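Local coordinates for dachshund homolog 1 (Homo sapiens, PDB 1L8R), which regulates transcription during organogenesis, acting with SIX and EYA partners, through a domain containing a DNA-binding motif similar to that of forkhead/winged-helix proteins, at residues Ala18-Glu23 and Val64-Ile69. Residues are numbered along the deposited sequence; the frame is centred on the assembly and turned at random.
Sequences ASFTVE and VEQVRI
Helix-on-sheet packing in the DACHbox-N domain, a mixed alpha/beta fold with a winged-helix-like DNA-binding motif, joins strand 15-22 to helix 64-73 here through Phe20 and Gln66. The two elements run nearly antiparallel, and the axes of the two short segments come no closer than 10.5 Å, a gap bridged wholly by side chains. The pair illustrates how a glutamine can serve an aromatic core with its aliphatic stem while its amide is occupied elsewhere. Gln66 CG sits over the middle of the Phe20 ring, 3.7 Å from the centroid and only 7° off the normal, a CH-pi contact of nearly ideal placement. Gln66 CB lies over the same face toward the far end of the ring, 3.7 Å from Phe20 CE2, whereas the amide reaches back toward the strand, so the two side chains pass in opposite directions with ring and amide planes 34° apart. Beyond CG the glutamine is extended (chi2 167°), which carries Gln66 NE2 across the ring to its root; there the nitrogen is held by a hydrogen bond to the backbone carbonyl of Asn4 in the N-terminal segment. Gln66 thus touches the strand with its stem and the N-terminal segment with its amide. Leu70 of the helix and Cys7 also touch Phe20, which is buried. Were Phe20 an alanine, the stem of Gln66 would probably lose its aromatic platform, a gap would be likely to open between strand and helix, and the glutamine chain would probably be freer to turn. Two lighter contacts flank this CH-pi contact: Val22 CG2 lies 4.2 Å from Gln66 NE2, and at the ring's edge, near its plane, Ile69 CG2 approaches Phe20 CZ to 4.1 Å.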
ATOM      1  N   ALA A  18      -5.461   5.340   2.194  1.00 12.95           N
ATOM      2  CA  ALA A  18      -5.050   5.366   3.589  1.00 14.17           C
ATOM      3  C   ALA A  18      -3.532   5.368   3.691  1.00 14.10           C
ATOM      4  O   ALA A  18      -2.832   4.749   2.885  1.00 13.66           O
ATOM      5  CB  ALA A  18      -5.632   4.173   4.322  1.00 11.77           C
ATOM      6  N   SER A  19      -3.029   6.062   4.698  1.00 11.00           N
ATOM      7  CA  SER A  19      -1.596   6.189   4.887  1.00 12.41           C
ATOM      8  C   SER A  19      -1.218   6.220   6.360  1.00 10.96           C
ATOM      9  O   SER A  19      -2.032   6.583   7.209  1.00  9.74           O
ATOM     10  CB  SER A  19      -1.114   7.488   4.226  1.00 15.98           C
ATOM     11  OG  SER A  19       0.187   7.849   4.654  1.00 22.45           O
ATOM     12  N   PHE A  20       0.022   5.828   6.639  1.00 12.13           N
ATOM     13  CA  PHE A  20       0.598   5.881   7.985  1.00 11.43           C
ATOM     14  C   PHE A  20       2.016   6.377   7.762  1.00 11.53           C
ATOM     15  O   PHE A  20       2.651   6.027   6.766  1.00 12.44           O
ATOM     16  CB  PHE A  20       0.676   4.503   8.656  1.00 10.16           C
ATOM     17  CG  PHE A  20      -0.648   3.958   9.085  1.00  6.83           C
ATOM     18  CD1 PHE A  20      -1.315   4.473  10.193  1.00  7.17           C
ATOM     19  CD2 PHE A  20      -1.257   2.953   8.348  1.00  9.52           C
ATOM     20  CE1 PHE A  20      -2.573   3.998  10.560  1.00  8.92           C
ATOM     21  CE2 PHE A  20      -2.517   2.467   8.697  1.00  7.02           C
ATOM     22  CZ  PHE A  20      -3.184   2.985   9.804  1.00  8.16           C
ATOM     23  N   THR A  21       2.517   7.206   8.671  1.00 10.59           N
ATOM     24  CA  THR A  21       3.884   7.678   8.535  1.00 11.87           C
ATOM     25  C   THR A  21       4.747   6.858   9.487  1.00 12.35           C
ATOM     26  O   THR A  21       4.614   6.953  10.707  1.00 15.54           O
ATOM     27  CB  THR A  21       3.977   9.162   8.852  1.00 11.37           C
ATOM     28  OG1 THR A  21       3.234   9.886   7.863  1.00 14.68           O
ATOM     29  CG2 THR A  21       5.429   9.624   8.826  1.00 13.94           C
ATOM     30  N   VAL A  22       5.622   6.049   8.898  1.00 13.81           N
ATOM     31  CA  VAL A  22       6.506   5.133   9.622  1.00 14.00           C
ATOM     32  C   VAL A  22       7.980   5.462   9.388  1.00 15.40           C
ATOM     33  O   VAL A  22       8.405   5.635   8.250  1.00 13.68           O
ATOM     34  CB  VAL A  22       6.242   3.684   9.151  1.00 17.12           C
ATOM     35  CG1 VAL A  22       7.094   2.696   9.938  1.00 17.36           C
ATOM     36  CG2 VAL A  22       4.769   3.373   9.286  1.00 15.41           C
ATOM     37  N   GLU A  23       8.758   5.539  10.465  1.00 16.72           N
ATOM     38  CA  GLU A  23      10.178   5.855  10.345  1.00 18.39           C
ATOM     39  C   GLU A  23      10.407   7.110   9.514  1.00 18.92           C
ATOM     40  O   GLU A  23      11.311   7.143   8.675  1.00 18.37           O
ATOM     41  CB  GLU A  23      10.947   4.703   9.689  1.00 21.77           C
ATOM     42  CG  GLU A  23      11.302   3.538  10.591  1.00 26.54           C
ATOM     43  CD  GLU A  23      12.490   2.754  10.049  1.00 28.71           C
ATOM     44  OE1 GLU A  23      13.640   3.216  10.215  1.00 31.48           O
ATOM     45  OE2 GLU A  23      12.282   1.686   9.442  1.00 30.96           O
ATOM     46  N   VAL A  64      -0.765  -4.938  14.120  1.00 13.28           N
ATOM     47  CA  VAL A  64      -2.153  -5.282  14.378  1.00 15.62           C
ATOM     48  C   VAL A  64      -3.119  -4.095  14.390  1.00 14.86           C
ATOM     49  O   VAL A  64      -4.229  -4.186  13.857  1.00 14.47           O
ATOM     50  CB  VAL A  64      -2.281  -6.059  15.703  1.00 18.57           C
ATOM     51  CG1 VAL A  64      -3.752  -6.211  16.077  1.00 21.26           C
ATOM     52  CG2 VAL A  64      -1.648  -7.435  15.547  1.00 18.65           C
ATOM     53  N   GLU A  65      -2.705  -2.989  15.000  1.00 12.58           N
ATOM     54  CA  GLU A  65      -3.556  -1.811  15.080  1.00 12.39           C
ATOM     55  C   GLU A  65      -3.832  -1.205  13.709  1.00 10.75           C
ATOM     56  O   GLU A  65      -4.969  -0.834  13.415  1.00 12.64           O
ATOM     57  CB  GLU A  65      -2.921  -0.754  15.983  1.00 14.84           C
ATOM     58  CG  GLU A  65      -3.854   0.390  16.305  1.00 19.84           C
ATOM     59  CD  GLU A  65      -3.200   1.461  17.150  1.00 21.04           C
ATOM     60  OE1 GLU A  65      -2.327   1.115  17.972  1.00 24.48           O
ATOM     61  OE2 GLU A  65      -3.573   2.644  17.001  1.00 23.58           O
ATOM     62  N   GLN A  66      -2.795  -1.122  12.879  1.00  9.35           N
ATOM     63  CA  GLN A  66      -2.921  -0.551  11.535  1.00  9.12           C
ATOM     64  C   GLN A  66      -3.820  -1.423  10.666  1.00  9.95           C
ATOM     65  O   GLN A  66      -4.635  -0.916   9.892  1.00 10.38           O
ATOM     66  CB  GLN A  66      -1.541  -0.405  10.891  1.00  8.88           C
ATOM     67  CG  GLN A  66      -0.666   0.666  11.571  1.00  6.06           C
ATOM     68  CD  GLN A  66       0.781   0.593  11.149  1.00  8.39           C
ATOM     69  OE1 GLN A  66       1.268  -0.463  10.724  1.00 10.70           O
ATOM     70  NE2 GLN A  66       1.496   1.706  11.286  1.00  9.46           N
ATOM     71  N   VAL A  67      -3.668  -2.737  10.780  1.00 10.98           N
ATOM     72  CA  VAL A  67      -4.506  -3.639   9.989  1.00 11.13           C
ATOM     73  C   VAL A  67      -5.983  -3.425  10.331  1.00 12.33           C
ATOM     74  O   VAL A  67      -6.834  -3.320   9.435  1.00 13.23           O
ATOM     75  CB  VAL A  67      -4.130  -5.117  10.239  1.00 11.53           C
ATOM     76  CG1 VAL A  67      -5.202  -6.039   9.634  1.00 12.38           C
ATOM     77  CG2 VAL A  67      -2.771  -5.415   9.624  1.00 10.22           C
ATOM     78  N   ARG A  68      -6.292  -3.336  11.621  1.00 11.99           N
ATOM     79  CA  ARG A  68      -7.668  -3.136  12.055  1.00 11.97           C
ATOM     80  C   ARG A  68      -8.242  -1.807  11.557  1.00 12.30           C
ATOM     81  O   ARG A  68      -9.402  -1.738  11.150  1.00 12.90           O
ATOM     82  CB  ARG A  68      -7.754  -3.215  13.581  1.00 16.10           C
ATOM     83  CG  ARG A  68      -7.387  -4.584  14.132  1.00 20.49           C
ATOM     84  CD  ARG A  68      -7.541  -4.624  15.639  1.00 24.24           C
ATOM     85  NE  ARG A  68      -8.918  -4.354  16.035  1.00 27.54           N
ATOM     86  CZ  ARG A  68      -9.332  -4.263  17.295  1.00 31.56           C
ATOM     87  NH1 ARG A  68      -8.468  -4.424  18.292  1.00 32.03           N
ATOM     88  NH2 ARG A  68     -10.609  -4.007  17.557  1.00 32.04           N
ATOM     89  N   ILE A  69      -7.433  -0.753  11.585  1.00 10.57           N
ATOM     90  CA  ILE A  69      -7.903   0.546  11.108  1.00 11.34           C
ATOM     91  C   ILE A  69      -8.186   0.476   9.604  1.00 11.02           C
ATOM     92  O   ILE A  69      -9.221   0.954   9.136  1.00 11.88           O
ATOM     93  CB  ILE A  69      -6.861   1.657  11.393  1.00  9.24           C
ATOM     94  CG1 ILE A  69      -6.822   1.950  12.895  1.00 11.79           C
ATOM     95  CG2 ILE A  69      -7.214   2.932  10.613  1.00  9.49           C
ATOM     96  CD1 ILE A  69      -5.617   2.745  13.330  1.00 11.69           C
TER